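Local coordinates for protein diacylglycerol lipase (Aspergillus oryzae, PDB 5XK2) that probably hydrolyses the ester bonds of mono- and diacylglycerols as a class 3 lipase of the alpha/beta-hydrolase type, here in a closed conformation, at residues 200-212 with 258-272. Sequence-based numbering, arbitrary orientation.
Sequences RFTHNDDPVPKLP and GLPDLLAFHSHVWYF
Asp206 OD2 takes two donors at once: His268 ND1 at 2.8 Å, on the syn side of the carboxylate and within the imidazole plane, and Tyr271 OH at 2.6 Å, on the anti lone pair. The N-H of His268 aims almost straight at the oxygen, at 168°. OD1 accepts a hydrogen bond from the backbone N of Val208, which comes from above the carboxylate plane and closes an Asx turn; with both oxygens bonded, the carboxylate has little freedom to rotate. With CG anti to the backbone N (chi1 178°), Asp206 extends its acid to the histidine. Val208 then lays CG2 over the imidazole face, 3.5 Å from the ring centroid in a CH-pi contact, while NE2 of His268 is hydrogen-bonded to Ser153 OG.

Over the phenol face of Tyr271, toward its rim, lies CB of His203, whose ring turns an edge to the same phenol. In its own ring plane, His203 ND1 donates to a lone pair of Ser267 O at 2.9 Å, and NE2 reaches Ala229 O. Ser267 OG meets Asp205 OD1 at 2.7 Å, nearly along the C-O axis, and also receives a water held by Asn204 ND2.

Farther along, Pro207 packs on Pro260 and Ala264, and the extended Lys210 brings NZ to Leu259 O at 2.7 Å, from above the carbonyl plane. NZ, Asp205 O and Asp261 N share a second water. Back on the strand side, at the opposite end from Lys210, Phe272 points its edge at the face of Phe201 in an offset T-shaped pair. The loop following strand 198-203 thus presents the acid to the loop that carries His268, as in the Ser-His-Asp triad of alpha/beta-hydrolase lipases; Ser153, on a GxSxG nucleophile elbow, is the probable nucleophile.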
loop_
_atom_site.group_PDB
_atom_site.type_symbol
_atom_site.label_atom_id
_atom_site.label_comp_id
_atom_site.label_asym_id
_atom_site.label_seq_id
_atom_site.Cartn_x
_atom_site.Cartn_y
_atom_site.Cartn_z
ATOM N N ARG A 200 -14.016 -11.920 -14.970
ATOM C CA ARG A 200 -13.529 -10.967 -13.985
ATOM C C ARG A 200 -13.891 -11.476 -12.600
ATOM O O ARG A 200 -15.055 -11.819 -12.342
ATOM C CB ARG A 200 -14.126 -9.568 -14.213
ATOM C CG ARG A 200 -13.681 -8.562 -13.116
ATOM C CD ARG A 200 -14.267 -7.174 -13.353
ATOM N NE ARG A 200 -15.732 -7.137 -13.206
ATOM C CZ ARG A 200 -16.389 -7.087 -12.044
ATOM N NH1 ARG A 200 -15.718 -7.070 -10.888
ATOM N NH2 ARG A 200 -17.728 -7.025 -12.039
ATOM N N PHE A 201 -12.895 -11.536 -11.720
ATOM C CA PHE A 201 -13.079 -12.113 -10.386
ATOM C C PHE A 201 -12.971 -11.103 -9.275
ATOM O O PHE A 201 -12.200 -10.152 -9.346
ATOM C CB PHE A 201 -12.041 -13.217 -10.147
ATOM C CG PHE A 201 -12.161 -14.347 -11.120
ATOM C CD1 PHE A 201 -11.540 -14.268 -12.352
ATOM C CD2 PHE A 201 -12.906 -15.467 -10.811
ATOM C CE1 PHE A 201 -11.645 -15.310 -13.274
ATOM C CE2 PHE A 201 -13.039 -16.502 -11.721
ATOM C CZ PHE A 201 -12.407 -16.421 -12.963
ATOM N N THR A 202 -13.745 -11.341 -8.221
ATOM C CA THR A 202 -13.589 -10.630 -6.960
ATOM C C THR A 202 -13.549 -11.642 -5.829
ATOM O O THR A 202 -13.964 -12.796 -5.990
ATOM C CB THR A 202 -14.750 -9.693 -6.679
ATOM O OG1 THR A 202 -15.950 -10.486 -6.619
ATOM C CG2 THR A 202 -14.880 -8.610 -7.783
ATOM N N HIS A 203 -13.050 -11.219 -4.680
ATOM C CA HIS A 203 -12.934 -12.150 -3.563
ATOM C C HIS A 203 -13.389 -11.486 -2.291
ATOM O O HIS A 203 -12.727 -10.557 -1.822
ATOM C CB HIS A 203 -11.485 -12.624 -3.420
ATOM C CG HIS A 203 -11.286 -13.598 -2.294
ATOM N ND1 HIS A 203 -10.227 -13.513 -1.418
ATOM C CD2 HIS A 203 -12.027 -14.663 -1.892
ATOM C CE1 HIS A 203 -10.304 -14.498 -0.535
ATOM N NE2 HIS A 203 -11.387 -15.207 -0.794
ATOM N N ASN A 204 -14.494 -11.978 -1.729
ATOM C CA ASN A 204 -15.022 -11.438 -0.471
ATOM C C ASN A 204 -15.013 -9.911 -0.480
ATOM O O ASN A 204 -15.558 -9.293 -1.410
ATOM C CB ASN A 204 -14.242 -12.018 0.723
ATOM C CG ASN A 204 -14.557 -13.493 0.934
ATOM O OD1 ASN A 204 -15.678 -13.928 0.667
ATOM N ND2 ASN A 204 -13.575 -14.258 1.412
ATOM N N ASP A 205 -14.409 -9.315 0.545
ATOM C CA ASP A 205 -14.412 -7.863 0.760
ATOM C C ASP A 205 -13.171 -7.166 0.199
ATOM O O ASP A 205 -12.775 -6.108 0.687
ATOM C CB ASP A 205 -14.620 -7.514 2.244
ATOM C CG ASP A 205 -13.605 -8.150 3.168
ATOM O OD1 ASP A 205 -12.788 -8.980 2.721
ATOM O OD2 ASP A 205 -13.654 -7.817 4.379
ATOM N N ASP A 206 -12.496 -7.794 -0.754
ATOM C CA ASP A 206 -11.309 -7.162 -1.371
ATOM C C ASP A 206 -11.601 -5.688 -1.725
ATOM O O ASP A 206 -12.577 -5.391 -2.390
ATOM C CB ASP A 206 -10.943 -7.974 -2.621
ATOM C CG ASP A 206 -9.752 -7.412 -3.383
ATOM O OD1 ASP A 206 -9.141 -6.409 -2.950
ATOM O OD2 ASP A 206 -9.428 -8.019 -4.431
ATOM N N PRO A 207 -10.795 -4.747 -1.199
ATOM C CA PRO A 207 -11.100 -3.335 -1.482
ATOM C C PRO A 207 -10.785 -2.870 -2.911
ATOM O O PRO A 207 -11.359 -1.877 -3.380
ATOM C CB PRO A 207 -10.220 -2.576 -0.482
ATOM C CG PRO A 207 -9.061 -3.489 -0.225
ATOM C CD PRO A 207 -9.663 -4.902 -0.260
ATOM N N VAL A 208 -9.856 -3.545 -3.580
ATOM C CA VAL A 208 -9.346 -3.021 -4.844
ATOM C C VAL A 208 -10.406 -2.965 -5.960
ATOM O O VAL A 208 -10.465 -1.960 -6.664
ATOM C CB VAL A 208 -8.082 -3.805 -5.273
ATOM C CG1 VAL A 208 -7.575 -3.330 -6.643
ATOM C CG2 VAL A 208 -6.970 -3.590 -4.206
ATOM N N PRO A 209 -11.273 -3.990 -6.103
ATOM C CA PRO A 209 -12.331 -3.900 -7.125
ATOM C C PRO A 209 -13.376 -2.816 -6.855
ATOM O O PRO A 209 -14.322 -2.703 -7.633
ATOM C CB PRO A 209 -12.960 -5.307 -7.120
ATOM C CG PRO A 209 -11.825 -6.189 -6.680
ATOM C CD PRO A 209 -11.179 -5.365 -5.581
ATOM N N LYS A 210 -13.312 -2.145 -5.705
ATOM C CA LYS A 210 -14.228 -1.040 -5.457
ATOM C C LYS A 210 -13.695 0.307 -5.930
ATOM O O LYS A 210 -14.343 1.336 -5.719
ATOM C CB LYS A 210 -14.555 -0.950 -3.968
ATOM C CG LYS A 210 -15.245 -2.172 -3.465
ATOM C CD LYS A 210 -15.459 -2.081 -1.965
ATOM C CE LYS A 210 -15.642 -3.434 -1.405
ATOM N NZ LYS A 210 -15.911 -3.344 0.045
ATOM N N LEU A 211 -12.513 0.296 -6.541
ATOM C CA LEU A 211 -11.866 1.519 -7.027
ATOM C C LEU A 211 -11.575 1.424 -8.514
ATOM O O LEU A 211 -11.335 0.339 -9.033
ATOM C CB LEU A 211 -10.560 1.778 -6.279
ATOM C CG LEU A 211 -10.704 2.050 -4.783
ATOM C CD1 LEU A 211 -9.322 2.188 -4.187
ATOM C CD2 LEU A 211 -11.545 3.299 -4.549
ATOM N N PRO A 212 -11.637 2.555 -9.233
ATOM C CA PRO A 212 -12.159 3.857 -8.810
ATOM C C PRO A 212 -13.645 3.779 -8.494
ATOM O O PRO A 212 -14.322 2.777 -8.818
ATOM C CB PRO A 212 -11.917 4.759 -10.039
ATOM C CG PRO A 212 -10.926 4.044 -10.865
ATOM C CD PRO A 212 -11.122 2.581 -10.614
ATOM N N GLY A 258 -20.036 -0.960 1.399
ATOM C CA GLY A 258 -19.750 -0.320 0.129
ATOM C C GLY A 258 -18.417 0.405 0.070
ATOM O O GLY A 258 -17.988 0.832 -1.005
ATOM N N LEU A 259 -17.756 0.546 1.211
ATOM C CA LEU A 259 -16.449 1.206 1.256
ATOM C C LEU A 259 -15.285 0.227 1.001
ATOM O O LEU A 259 -15.403 -0.959 1.287
ATOM C CB LEU A 259 -16.247 1.878 2.623
ATOM C CG LEU A 259 -17.035 3.147 2.955
ATOM C CD1 LEU A 259 -16.497 3.753 4.244
ATOM C CD2 LEU A 259 -16.962 4.160 1.829
ATOM N N PRO A 260 -14.161 0.724 0.459
ATOM C CA PRO A 260 -12.918 -0.055 0.340
ATOM C C PRO A 260 -12.158 -0.111 1.663
ATOM O O PRO A 260 -11.486 0.851 2.012
ATOM C CB PRO A 260 -12.120 0.671 -0.751
ATOM C CG PRO A 260 -12.686 2.050 -0.812
ATOM C CD PRO A 260 -14.076 2.028 -0.228
ATOM N N ASP A 261 -12.363 -1.170 2.433
ATOM C CA ASP A 261 -11.718 -1.328 3.740
ATOM C C ASP A 261 -10.235 -1.692 3.603
ATOM O O ASP A 261 -9.890 -2.734 3.040
ATOM C CB ASP A 261 -12.484 -2.418 4.509
ATOM C CG ASP A 261 -11.965 -2.658 5.927
ATOM O OD1 ASP A 261 -10.939 -2.082 6.352
ATOM O OD2 ASP A 261 -12.608 -3.481 6.619
ATOM N N LEU A 262 -9.359 -0.831 4.114
ATOM C CA LEU A 262 -7.925 -1.087 4.069
ATOM C C LEU A 262 -7.566 -2.418 4.736
ATOM O O LEU A 262 -6.689 -3.149 4.251
ATOM C CB LEU A 262 -7.166 0.066 4.744
ATOM C CG LEU A 262 -5.663 -0.130 4.963
ATOM C CD1 LEU A 262 -4.952 -0.306 3.632
ATOM C CD2 LEU A 262 -5.118 1.092 5.667
ATOM N N LEU A 263 -8.249 -2.749 5.824
ATOM C CA LEU A 263 -7.903 -3.969 6.551
ATOM C C LEU A 263 -8.422 -5.216 5.845
ATOM O O LEU A 263 -8.056 -6.331 6.205
ATOM C CB LEU A 263 -8.428 -3.921 7.991
ATOM C CG LEU A 263 -7.792 -4.965 8.918
ATOM C CD1 LEU A 263 -6.268 -4.856 8.964
ATOM C CD2 LEU A 263 -8.383 -4.844 10.312
ATOM N N ALA A 264 -9.237 -5.030 4.807
ATOM C CA ALA A 264 -9.692 -6.172 4.004
ATOM C C ALA A 264 -8.668 -6.535 2.926
ATOM O O ALA A 264 -8.919 -7.397 2.084
ATOM C CB ALA A 264 -11.040 -5.883 3.380
ATOM N N PHE A 265 -7.507 -5.885 2.938
ATOM C CA PHE A 265 -6.548 -6.114 1.876
ATOM C C PHE A 265 -6.098 -7.578 1.763
ATOM O O PHE A 265 -5.781 -8.040 0.675
ATOM C CB PHE A 265 -5.324 -5.210 2.034
ATOM C CG PHE A 265 -4.511 -5.144 0.796
ATOM C CD1 PHE A 265 -4.916 -4.356 -0.260
ATOM C CD2 PHE A 265 -3.384 -5.941 0.649
ATOM C CE1 PHE A 265 -4.191 -4.323 -1.425
ATOM C CE2 PHE A 265 -2.646 -5.911 -0.522
ATOM C CZ PHE A 265 -3.051 -5.103 -1.558
ATOM N N HIS A 266 -6.118 -8.320 2.866
ATOM C CA HIS A 266 -5.772 -9.742 2.818
ATOM C C HIS A 266 -6.566 -10.468 1.719
ATOM O O HIS A 266 -6.045 -11.361 1.062
ATOM C CB HIS A 266 -6.030 -10.400 4.180
ATOM C CG HIS A 266 -7.474 -10.430 4.571
ATOM N ND1 HIS A 266 -8.287 -11.522 4.339
ATOM C CD2 HIS A 266 -8.268 -9.481 5.129
ATOM C CE1 HIS A 266 -9.513 -11.256 4.767
ATOM N NE2 HIS A 266 -9.527 -10.027 5.251
ATOM N N SER A 267 -7.814 -10.052 1.510
ATOM C CA SER A 267 -8.684 -10.699 0.515
ATOM C C SER A 267 -8.144 -10.530 -0.901
ATOM O O SER A 267 -8.413 -11.340 -1.783
ATOM C CB SER A 267 -10.103 -10.130 0.590
ATOM O OG SER A 267 -10.682 -10.483 1.850
ATOM N N HIS A 268 -7.367 -9.470 -1.112
ATOM C CA HIS A 268 -6.873 -9.146 -2.450
ATOM C C HIS A 268 -5.856 -10.145 -2.975
ATOM O O HIS A 268 -5.705 -10.274 -4.192
ATOM C CB HIS A 268 -6.229 -7.739 -2.455
ATOM C CG HIS A 268 -5.873 -7.232 -3.819
ATOM N ND1 HIS A 268 -6.806 -7.073 -4.824
ATOM C CD2 HIS A 268 -4.697 -6.781 -4.322
ATOM C CE1 HIS A 268 -6.211 -6.571 -5.896
ATOM N NE2 HIS A 268 -4.931 -6.382 -5.616
ATOM N N VAL A 269 -5.113 -10.803 -2.081
ATOM C CA VAL A 269 -4.007 -11.621 -2.551
ATOM C C VAL A 269 -4.359 -13.093 -2.675
ATOM O O VAL A 269 -3.531 -13.863 -3.154
ATOM C CB VAL A 269 -2.756 -11.447 -1.654
ATOM C CG1 VAL A 269 -2.441 -9.964 -1.521
ATOM C CG2 VAL A 269 -2.983 -12.057 -0.273
ATOM N N TRP A 270 -5.584 -13.474 -2.291
ATOM C CA TRP A 270 -5.984 -14.875 -2.384
ATOM C C TRP A 270 -7.096 -15.030 -3.420
ATOM O O TRP A 270 -8.273 -14.886 -3.090
ATOM C CB TRP A 270 -6.477 -15.372 -1.004
ATOM C CG TRP A 270 -5.405 -15.340 0.040
ATOM C CD1 TRP A 270 -5.210 -14.383 0.991
ATOM C CD2 TRP A 270 -4.352 -16.309 0.223
ATOM N NE1 TRP A 270 -4.097 -14.693 1.759
ATOM C CE2 TRP A 270 -3.560 -15.864 1.301
ATOM C CE3 TRP A 270 -4.001 -17.490 -0.433
ATOM C CZ2 TRP A 270 -2.435 -16.573 1.744
ATOM C CZ3 TRP A 270 -2.884 -18.203 0.028
ATOM C CH2 TRP A 270 -2.123 -17.735 1.098
ATOM N N TYR A 271 -6.706 -15.381 -4.647
ATOM C CA TYR A 271 -7.657 -15.654 -5.727
ATOM C C TYR A 271 -7.281 -17.030 -6.231
ATOM O O TYR A 271 -6.450 -17.177 -7.115
ATOM C CB TYR A 271 -7.536 -14.570 -6.822
ATOM C CG TYR A 271 -8.334 -13.328 -6.507
ATOM C CD1 TYR A 271 -7.927 -12.437 -5.503
ATOM C CD2 TYR A 271 -9.516 -13.061 -7.182
ATOM C CE1 TYR A 271 -8.692 -11.299 -5.197
ATOM C CE2 TYR A 271 -10.279 -11.925 -6.891
ATOM C CZ TYR A 271 -9.868 -11.060 -5.894
ATOM O OH TYR A 271 -10.635 -9.953 -5.615
ATOM N N PHE A 272 -7.957 -18.018 -5.666
ATOM C CA PHE A 272 -7.674 -19.455 -5.787
ATOM C C PHE A 272 -6.314 -19.884 -5.274
ATOM O O PHE A 272 -6.239 -20.836 -4.509
ATOM C CB PHE A 272 -7.774 -19.899 -7.244
ATOM C CG PHE A 272 -9.090 -19.582 -7.866
ATOM C CD1 PHE A 272 -10.213 -20.343 -7.549
ATOM C CD2 PHE A 272 -9.225 -18.509 -8.737
ATOM C CE1 PHE A 272 -11.470 -20.043 -8.106
ATOM C CE2 PHE A 272 -10.473 -18.204 -9.296
ATOM C CZ PHE A 272 -11.590 -18.971 -8.979
HETATM O O HOH W 1 -11.067 -13.125 2.395
HETATM O O HOH W 2 -13.608 -3.715 1.532
HETATM O O HOH W 3 -11.653 -8.472 6.083
HETATM O O HOH W 4 -16.431 2.273 -3.271
#